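Local coordinates for protein lipase (Photobacterium sp. M37, PDB 2ORY) that probably hydrolyses triacylglycerols as a cold-adapted class 3 lipase of the alpha/beta-hydrolase fold, at residues L250-P263 against I297-Q311. Sequence-based numbering, arbitrary orientation.
Sequences LKSIYISEQASVKP and INPILIEYLVQAAYQ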
ATOM      1  N   LEU A 250       1.648 -14.771  14.486  1.00 30.58           N
ATOM      2  CA  LEU A 250       2.972 -14.417  13.968  1.00 31.09           C
ATOM      3  C   LEU A 250       4.110 -15.298  14.446  1.00 28.33           C
ATOM      4  O   LEU A 250       4.996 -15.624  13.669  1.00 33.69           O
ATOM      5  CB  LEU A 250       3.298 -12.951  14.284  1.00 29.50           C
ATOM      6  CG  LEU A 250       2.411 -11.947  13.535  1.00 31.65           C
ATOM      7  CD1 LEU A 250       2.663 -10.549  14.034  1.00 32.20           C
ATOM      8  CD2 LEU A 250       2.695 -12.040  12.063  1.00 30.66           C
ATOM      9  N   LYS A 251       4.100 -15.695  15.708  1.00 30.36           N
ATOM     10  CA  LYS A 251       5.187 -16.541  16.223  1.00 34.77           C
ATOM     11  C   LYS A 251       5.405 -17.872  15.477  1.00 32.46           C
ATOM     12  O   LYS A 251       6.537 -18.350  15.364  1.00 28.90           O
ATOM     13  CB  LYS A 251       4.942 -16.868  17.691  1.00 35.56           C
ATOM     14  CG  LYS A 251       3.775 -17.808  17.881  1.00 40.68           C
ATOM     15  CD  LYS A 251       3.665 -18.263  19.311  1.00 51.54           C
ATOM     16  CE  LYS A 251       2.466 -19.182  19.496  1.00 52.95           C
ATOM     17  NZ  LYS A 251       2.305 -19.556  20.926  1.00 61.75           N
ATOM     18  N   SER A 252       4.329 -18.472  14.973  1.00 35.31           N
ATOM     19  CA  SER A 252       4.442 -19.763  14.294  1.00 33.90           C
ATOM     20  C   SER A 252       3.966 -19.793  12.854  1.00 34.63           C
ATOM     21  O   SER A 252       3.653 -20.855  12.314  1.00 33.93           O
ATOM     22  CB  SER A 252       3.687 -20.811  15.093  1.00 39.79           C
ATOM     23  OG  SER A 252       2.353 -20.377  15.287  1.00 47.91           O
ATOM     24  N   ILE A 253       3.935 -18.624  12.229  1.00 33.93           N
ATOM     25  CA  ILE A 253       3.506 -18.503  10.845  1.00 32.48           C
ATOM     26  C   ILE A 253       4.366 -19.338   9.899  1.00 31.70           C
ATOM     27  O   ILE A 253       3.870 -19.817   8.885  1.00 32.22           O
ATOM     28  CB  ILE A 253       3.553 -17.017  10.366  1.00 31.59           C
ATOM     29  CG1 ILE A 253       3.063 -16.921   8.922  1.00 30.33           C
ATOM     30  CG2 ILE A 253       4.989 -16.464  10.442  1.00 27.98           C
ATOM     31  CD1 ILE A 253       1.591 -17.178   8.763  1.00 35.98           C
ATOM     32  N   TYR A 254       5.645 -19.513  10.223  1.00 31.09           N
ATOM     33  CA  TYR A 254       6.547 -20.275   9.357  1.00 33.58           C
ATOM     34  C   TYR A 254       6.948 -21.620   9.934  1.00 37.04           C
ATOM     35  O   TYR A 254       8.061 -22.103   9.713  1.00 36.98           O
ATOM     36  CB  TYR A 254       7.813 -19.470   9.046  1.00 32.89           C
ATOM     37  CG  TYR A 254       7.546 -18.110   8.433  1.00 31.61           C
ATOM     38  CD1 TYR A 254       6.651 -17.955   7.368  1.00 31.43           C
ATOM     39  CD2 TYR A 254       8.179 -16.977   8.929  1.00 29.63           C
ATOM     40  CE1 TYR A 254       6.395 -16.685   6.824  1.00 32.92           C
ATOM     41  CE2 TYR A 254       7.937 -15.718   8.397  1.00 32.44           C
ATOM     42  CZ  TYR A 254       7.046 -15.570   7.354  1.00 27.05           C
ATOM     43  OH  TYR A 254       6.796 -14.299   6.891  1.00 29.23           O
ATOM     44  N   ILE A 255       6.034 -22.224  10.677  1.00 39.24           N
ATOM     45  CA  ILE A 255       6.296 -23.511  11.279  1.00 41.60           C
ATOM     46  C   ILE A 255       5.335 -24.501  10.659  1.00 47.02           C
ATOM     47  O   ILE A 255       4.146 -24.511  10.981  1.00 48.46           O
ATOM     48  CB  ILE A 255       6.075 -23.477  12.805  1.00 42.78           C
ATOM     49  CG1 ILE A 255       7.079 -22.532  13.461  1.00 41.29           C
ATOM     50  CG2 ILE A 255       6.228 -24.882  13.392  1.00 48.78           C
ATOM     51  CD1 ILE A 255       6.871 -22.363  14.953  1.00 37.94           C
ATOM     52  N   SER A 256       5.848 -25.317   9.747  1.00 48.83           N
ATOM     53  CA  SER A 256       5.033 -26.326   9.092  1.00 53.83           C
ATOM     54  C   SER A 256       5.628 -27.706   9.353  1.00 58.31           C
ATOM     55  O   SER A 256       6.235 -27.957  10.396  1.00 60.11           O
ATOM     56  CB  SER A 256       4.974 -26.070   7.584  1.00 50.84           C
ATOM     57  OG  SER A 256       6.246 -26.252   6.988  1.00 44.74           O
ATOM     58  N   GLU A 257       5.438 -28.602   8.396  1.00 61.93           N
ATOM     59  CA  GLU A 257       5.964 -29.951   8.507  1.00 64.40           C
ATOM     60  C   GLU A 257       7.030 -30.083   7.430  1.00 64.17           C
ATOM     61  O   GLU A 257       7.677 -31.118   7.297  1.00 65.05           O
ATOM     62  CB  GLU A 257       4.841 -30.971   8.298  1.00 67.87           C
ATOM     63  CG  GLU A 257       3.680 -30.792   9.275  1.00 73.53           C
ATOM     64  CD  GLU A 257       2.586 -31.838   9.110  1.00 77.79           C
ATOM     65  OE1 GLU A 257       2.025 -31.953   7.995  1.00 79.41           O
ATOM     66  OE2 GLU A 257       2.284 -32.540  10.101  1.00 77.45           O
ATOM     67  N   GLN A 258       7.208 -29.005   6.673  1.00 60.72           N
ATOM     68  CA  GLN A 258       8.191 -28.960   5.602  1.00 62.11           C
ATOM     69  C   GLN A 258       9.385 -28.110   6.038  1.00 60.48           C
ATOM     70  O   GLN A 258      10.491 -28.252   5.505  1.00 57.93           O
ATOM     71  CB  GLN A 258       7.571 -28.344   4.339  1.00 66.88           C
ATOM     72  CG  GLN A 258       7.726 -29.174   3.067  1.00 67.50           C
ATOM     73  CD  GLN A 258       6.758 -30.341   3.017  1.00 73.04           C
ATOM     74  OE1 GLN A 258       6.729 -31.175   3.923  1.00 76.49           O
ATOM     75  NE2 GLN A 258       5.954 -30.406   1.954  1.00 73.72           N
ATOM     76  N   ALA A 259       9.152 -27.226   7.007  1.00 53.77           N
ATOM     77  CA  ALA A 259      10.198 -26.344   7.505  1.00 50.16           C
ATOM     78  C   ALA A 259       9.783 -25.687   8.810  1.00 45.36           C
ATOM     79  O   ALA A 259       8.607 -25.661   9.157  1.00 41.60           O
ATOM     80  CB  ALA A 259      10.520 -25.281   6.470  1.00 51.85           C
ATOM     81  N   SER A 260      10.765 -25.151   9.528  1.00 46.22           N
ATOM     82  CA  SER A 260      10.513 -24.491  10.806  1.00 43.91           C
ATOM     83  C   SER A 260      11.411 -23.279  10.993  1.00 42.96           C
ATOM     84  O   SER A 260      12.563 -23.414  11.405  1.00 40.30           O
ATOM     85  CB  SER A 260      10.748 -25.465  11.958  1.00 46.10           C
ATOM     86  OG  SER A 260      10.652 -24.810  13.212  1.00 50.79           O
ATOM     87  N   VAL A 261      10.877 -22.099  10.689  1.00 41.09           N
ATOM     88  CA  VAL A 261      11.613 -20.850  10.831  1.00 35.14           C
ATOM     89  C   VAL A 261      10.982 -20.050  11.959  1.00 35.32           C
ATOM     90  O   VAL A 261       9.878 -19.540  11.814  1.00 40.41           O
ATOM     91  CB  VAL A 261      11.543 -20.047   9.537  1.00 33.05           C
ATOM     92  CG1 VAL A 261      12.040 -18.630   9.759  1.00 34.79           C
ATOM     93  CG2 VAL A 261      12.379 -20.731   8.494  1.00 30.44           C
ATOM     94  N   LYS A 262      11.676 -19.936  13.083  1.00 31.49           N
ATOM     95  CA  LYS A 262      11.120 -19.210  14.219  1.00 31.64           C
ATOM     96  C   LYS A 262      11.737 -17.842  14.488  1.00 29.94           C
ATOM     97  O   LYS A 262      12.913 -17.601  14.196  1.00 28.63           O
ATOM     98  CB  LYS A 262      11.227 -20.057  15.491  1.00 32.83           C
ATOM     99  CG  LYS A 262      10.758 -21.490  15.326  1.00 40.32           C
ATOM    100  CD  LYS A 262      11.023 -22.297  16.595  1.00 46.05           C
ATOM    101  CE  LYS A 262      11.054 -23.783  16.289  1.00 47.56           C
ATOM    102  NZ  LYS A 262      12.074 -24.083  15.239  1.00 53.38           N
ATOM    103  N   PRO A 263      10.942 -16.928  15.060  1.00 25.89           N
ATOM    104  CA  PRO A 263      11.376 -15.563  15.394  1.00 26.89           C
ATOM    105  C   PRO A 263      12.346 -15.546  16.577  1.00 29.18           C
ATOM    106  O   PRO A 263      12.177 -16.314  17.535  1.00 27.25           O
ATOM    107  CB  PRO A 263      10.070 -14.869  15.747  1.00 27.48           C
ATOM    108  CG  PRO A 263       9.270 -16.002  16.405  1.00 27.85           C
ATOM    109  CD  PRO A 263       9.552 -17.170  15.484  1.00 20.46           C
ATOM    110  N   ILE A 297       6.540 -21.532   2.051  1.00 37.54           N
ATOM    111  CA  ILE A 297       7.760 -21.236   2.793  1.00 35.60           C
ATOM    112  C   ILE A 297       9.010 -21.544   1.981  1.00 34.75           C
ATOM    113  O   ILE A 297       9.192 -22.668   1.540  1.00 37.08           O
ATOM    114  CB  ILE A 297       7.795 -22.035   4.124  1.00 36.56           C
ATOM    115  CG1 ILE A 297       6.684 -21.542   5.059  1.00 36.65           C
ATOM    116  CG2 ILE A 297       9.112 -21.837   4.818  1.00 36.88           C
ATOM    117  CD1 ILE A 297       6.605 -22.275   6.396  1.00 39.94           C
ATOM    118  N   ASN A 298       9.859 -20.536   1.779  1.00 32.44           N
ATOM    119  CA  ASN A 298      11.116 -20.708   1.046  1.00 33.27           C
ATOM    120  C   ASN A 298      12.123 -21.332   2.016  1.00 30.69           C
ATOM    121  O   ASN A 298      12.699 -20.644   2.865  1.00 34.53           O
ATOM    122  CB  ASN A 298      11.633 -19.363   0.553  1.00 33.19           C
ATOM    123  CG  ASN A 298      12.852 -19.512  -0.304  1.00 38.34           C
ATOM    124  OD1 ASN A 298      13.365 -20.612  -0.452  1.00 43.25           O
ATOM    125  ND2 ASN A 298      13.326 -18.414  -0.877  1.00 36.60           N
ATOM    126  N   PRO A 299      12.346 -22.652   1.901  1.00 31.93           N
ATOM    127  CA  PRO A 299      13.258 -23.440   2.742  1.00 30.76           C
ATOM    128  C   PRO A 299      14.697 -22.930   2.877  1.00 32.23           C
ATOM    129  O   PRO A 299      15.357 -23.187   3.875  1.00 33.66           O
ATOM    130  CB  PRO A 299      13.185 -24.819   2.108  1.00 33.51           C
ATOM    131  CG  PRO A 299      13.019 -24.482   0.651  1.00 34.72           C
ATOM    132  CD  PRO A 299      11.948 -23.429   0.713  1.00 34.78           C
ATOM    133  N   ILE A 300      15.186 -22.211   1.879  1.00 33.76           N
ATOM    134  CA  ILE A 300      16.540 -21.688   1.935  1.00 35.55           C
ATOM    135  C   ILE A 300      16.686 -20.554   2.962  1.00 36.02           C
ATOM    136  O   ILE A 300      17.761 -20.359   3.522  1.00 37.77           O
ATOM    137  CB  ILE A 300      16.954 -21.153   0.554  1.00 39.10           C
ATOM    138  CG1 ILE A 300      16.953 -22.283  -0.469  1.00 41.92           C
ATOM    139  CG2 ILE A 300      18.324 -20.525   0.620  1.00 42.68           C
ATOM    140  CD1 ILE A 300      17.269 -21.809  -1.893  1.00 48.95           C
ATOM    141  N   LEU A 301      15.606 -19.820   3.218  1.00 35.49           N
ATOM    142  CA  LEU A 301      15.651 -18.676   4.131  1.00 32.44           C
ATOM    143  C   LEU A 301      15.223 -19.079   5.527  1.00 35.03           C
ATOM    144  O   LEU A 301      14.042 -18.994   5.870  1.00 32.54           O
ATOM    145  CB  LEU A 301      14.746 -17.559   3.588  1.00 32.09           C
ATOM    146  CG  LEU A 301      14.872 -17.292   2.074  1.00 31.33           C
ATOM    147  CD1 LEU A 301      13.959 -16.154   1.670  1.00 22.88           C
ATOM    148  CD2 LEU A 301      16.322 -16.953   1.707  1.00 28.17           C
ATOM    149  N   ILE A 302      16.193 -19.491   6.342  1.00 30.60           N
ATOM    150  CA  ILE A 302      15.888 -19.971   7.686  1.00 34.52           C
ATOM    151  C   ILE A 302      15.759 -18.933   8.780  1.00 30.90           C
ATOM    152  O   ILE A 302      15.485 -19.292   9.925  1.00 29.36           O
ATOM    153  CB  ILE A 302      16.922 -21.008   8.164  1.00 39.19           C
ATOM    154  CG1 ILE A 302      18.270 -20.308   8.377  1.00 45.32           C
ATOM    155  CG2 ILE A 302      17.050 -22.132   7.141  1.00 38.99           C
ATOM    156  CD1 ILE A 302      19.347 -21.173   8.978  1.00 45.37           C
ATOM    157  N   GLU A 303      15.980 -17.664   8.456  1.00 29.18           N
ATOM    158  CA  GLU A 303      15.826 -16.618   9.466  1.00 28.14           C
ATOM    159  C   GLU A 303      14.469 -15.952   9.289  1.00 25.38           C
ATOM    160  O   GLU A 303      14.126 -15.504   8.195  1.00 22.04           O
ATOM    161  CB  GLU A 303      16.929 -15.562   9.353  1.00 28.10           C
ATOM    162  CG  GLU A 303      18.315 -16.123   9.551  1.00 40.00           C
ATOM    163  CD  GLU A 303      19.381 -15.084   9.347  1.00 47.97           C
ATOM    164  OE1 GLU A 303      19.517 -14.208  10.234  1.00 52.45           O
ATOM    165  OE2 GLU A 303      20.078 -15.141   8.302  1.00 49.44           O
ATOM    166  N   TYR A 304      13.704 -15.909  10.373  1.00 21.24           N
ATOM    167  CA  TYR A 304      12.374 -15.291  10.396  1.00 20.06           C
ATOM    168  C   TYR A 304      12.303 -13.966   9.603  1.00 21.91           C
ATOM    169  O   TYR A 304      11.526 -13.836   8.656  1.00 25.18           O
ATOM    170  CB  TYR A 304      11.973 -15.055  11.862  1.00 17.50           C
ATOM    171  CG  TYR A 304      10.514 -14.711  12.080  1.00 21.45           C
ATOM    172  CD1 TYR A 304       9.527 -15.705  12.093  1.00 27.81           C
ATOM    173  CD2 TYR A 304      10.116 -13.392  12.255  1.00 19.42           C
ATOM    174  CE1 TYR A 304       8.163 -15.378  12.280  1.00 27.54           C
ATOM    175  CE2 TYR A 304       8.772 -13.056  12.430  1.00 30.74           C
ATOM    176  CZ  TYR A 304       7.802 -14.048  12.444  1.00 29.80           C
ATOM    177  OH  TYR A 304       6.487 -13.682  12.610  1.00 31.82           O
ATOM    178  N   LEU A 305      13.120 -12.984   9.973  1.00 22.50           N
ATOM    179  CA  LEU A 305      13.092 -11.692   9.279  1.00 21.48           C
ATOM    180  C   LEU A 305      13.383 -11.785   7.780  1.00 25.76           C
ATOM    181  O   LEU A 305      12.833 -11.015   6.991  1.00 22.60           O
ATOM    182  CB  LEU A 305      14.077 -10.727   9.937  1.00 18.24           C
ATOM    183  CG  LEU A 305      13.714 -10.350  11.373  1.00 23.27           C
ATOM    184  CD1 LEU A 305      14.737  -9.427  11.943  1.00 30.00           C
ATOM    185  CD2 LEU A 305      12.370  -9.684  11.404  1.00 28.98           C
ATOM    186  N   VAL A 306      14.254 -12.714   7.387  1.00 21.51           N
ATOM    187  CA  VAL A 306      14.591 -12.878   5.985  1.00 21.44           C
ATOM    188  C   VAL A 306      13.397 -13.519   5.263  1.00 25.93           C
ATOM    189  O   VAL A 306      12.982 -13.067   4.190  1.00 24.63           O
ATOM    190  CB  VAL A 306      15.890 -13.750   5.830  1.00 27.82           C
ATOM    191  CG1 VAL A 306      16.276 -13.874   4.361  1.00 18.99           C
ATOM    192  CG2 VAL A 306      17.053 -13.115   6.615  1.00 17.42           C
ATOM    193  N   GLN A 307      12.835 -14.562   5.868  1.00 25.09           N
ATOM    194  CA  GLN A 307      11.671 -15.257   5.313  1.00 25.92           C
ATOM    195  C   GLN A 307      10.496 -14.269   5.192  1.00 26.15           C
ATOM    196  O   GLN A 307       9.723 -14.303   4.236  1.00 27.69           O
ATOM    197  CB  GLN A 307      11.270 -16.399   6.257  1.00 23.22           C
ATOM    198  CG  GLN A 307      10.065 -17.202   5.808  1.00 26.87           C
ATOM    199  CD  GLN A 307      10.389 -18.138   4.662  1.00 29.96           C
ATOM    200  OE1 GLN A 307       9.695 -18.167   3.650  1.00 27.39           O
ATOM    201  NE2 GLN A 307      11.461 -18.913   4.821  1.00 32.59           N
ATOM    202  N   ALA A 308      10.379 -13.392   6.182  1.00 26.27           N
ATOM    203  CA  ALA A 308       9.311 -12.407   6.224  1.00 25.86           C
ATOM    204  C   ALA A 308       9.459 -11.369   5.116  1.00 25.98           C
ATOM    205  O   ALA A 308       8.468 -10.947   4.505  1.00 23.99           O
ATOM    206  CB  ALA A 308       9.289 -11.731   7.599  1.00 24.26           C
ATOM    207  N   ALA A 309      10.694 -10.952   4.856  1.00 22.91           N
ATOM    208  CA  ALA A 309      10.939  -9.974   3.800  1.00 23.43           C
ATOM    209  C   ALA A 309      10.679 -10.591   2.436  1.00 23.53           C
ATOM    210  O   ALA A 309      10.240  -9.913   1.499  1.00 27.82           O
ATOM    211  CB  ALA A 309      12.390  -9.449   3.863  1.00 20.52           C
ATOM    212  N   TYR A 310      10.957 -11.881   2.317  1.00 26.16           N
ATOM    213  CA  TYR A 310      10.778 -12.569   1.044  1.00 23.29           C
ATOM    214  C   TYR A 310       9.300 -12.680   0.731  1.00 23.75           C
ATOM    215  O   TYR A 310       8.866 -12.344  -0.366  1.00 23.14           O
ATOM    216  CB  TYR A 310      11.387 -13.975   1.107  1.00 26.13           C
ATOM    217  CG  TYR A 310      11.187 -14.781  -0.164  1.00 26.60           C
ATOM    218  CD1 TYR A 310      12.070 -14.663  -1.228  1.00 22.96           C
ATOM    219  CD2 TYR A 310      10.091 -15.637  -0.310  1.00 27.57           C
ATOM    220  CE1 TYR A 310      11.877 -15.369  -2.414  1.00 26.87           C
ATOM    221  CE2 TYR A 310       9.882 -16.364  -1.503  1.00 26.34           C
ATOM    222  CZ  TYR A 310      10.785 -16.217  -2.547  1.00 31.23           C
ATOM    223  OH  TYR A 310      10.617 -16.913  -3.730  1.00 33.12           O
ATOM    224  N   GLN A 311       8.539 -13.145   1.716  1.00 22.55           N
ATOM    225  CA  GLN A 311       7.112 -13.327   1.542  1.00 25.31           C
ATOM    226  C   GLN A 311       6.388 -12.014   1.256  1.00 25.69           C
ATOM    227  O   GLN A 311       5.431 -11.991   0.481  1.00 25.27           O
ATOM    228  CB  GLN A 311       6.504 -13.994   2.774  1.00 16.78           C
ATOM    229  CG  GLN A 311       6.993 -15.412   3.056  1.00 23.40           C
ATOM    230  CD  GLN A 311       6.608 -16.411   1.974  1.00 27.66           C
ATOM    231  OE1 GLN A 311       5.601 -16.242   1.284  1.00 29.49           O
ATOM    232  NE2 GLN A 311       7.406 -17.471   1.831  1.00 22.66           N
TER
HETATM  233  O   HOH W   1       6.118 -11.275   5.575  1.00 23.20           O
HETATM  234  O   HOH W   2      14.753 -16.439  12.928  1.00 27.44           O
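The ring of Y254 is sandwiched between two aliphatic groups, one from each segment: CG of Q307 stands 3.5 Å from its centroid in a CH-pi contact only 4° off the normal, and CG2 of I253, from its own loop, covers the opposite face. CG of Q307 is set over the ring with the chain extended at chi1 (180°); the bend at chi2 then turns the amide to N298. There NE2 donates to N298 O (2.9 Å) and OE1 accepts from both N298 N and NE2 of Q311, whose OE1 is bonded to N233, so the rotation of the Q307 amide is fixed while CG lies on the tyrosine. Y254 OH reaches past A308 to hydrogen-bond L235 O. Y304, the first residue of its helix, has its ring turned 57° from that of Y254, and P263 CB sits over one face of the Y304 ring, 3.6 Å from its centroid. With CG anti to the backbone N, this ring projects into the loop and its hydroxyl donates to L250 O at 2.7 Å, arriving well above the carbonyl plane. In this alpha/beta hydrolase the loop between helices 244-247 and 265-278 thereby packs on the start of helix 304-319, which carries H312 of a probable Ser-His-Asp triad. V261 CG1 presses on Y304 N (3.2 Å), whose N-H is taken by a water that also donates to K262 O. At the start of 297-311, I297 CD1 lies against the Y254 backbone (3.6 Å from CA) and I297 CG2 meets A259 CB.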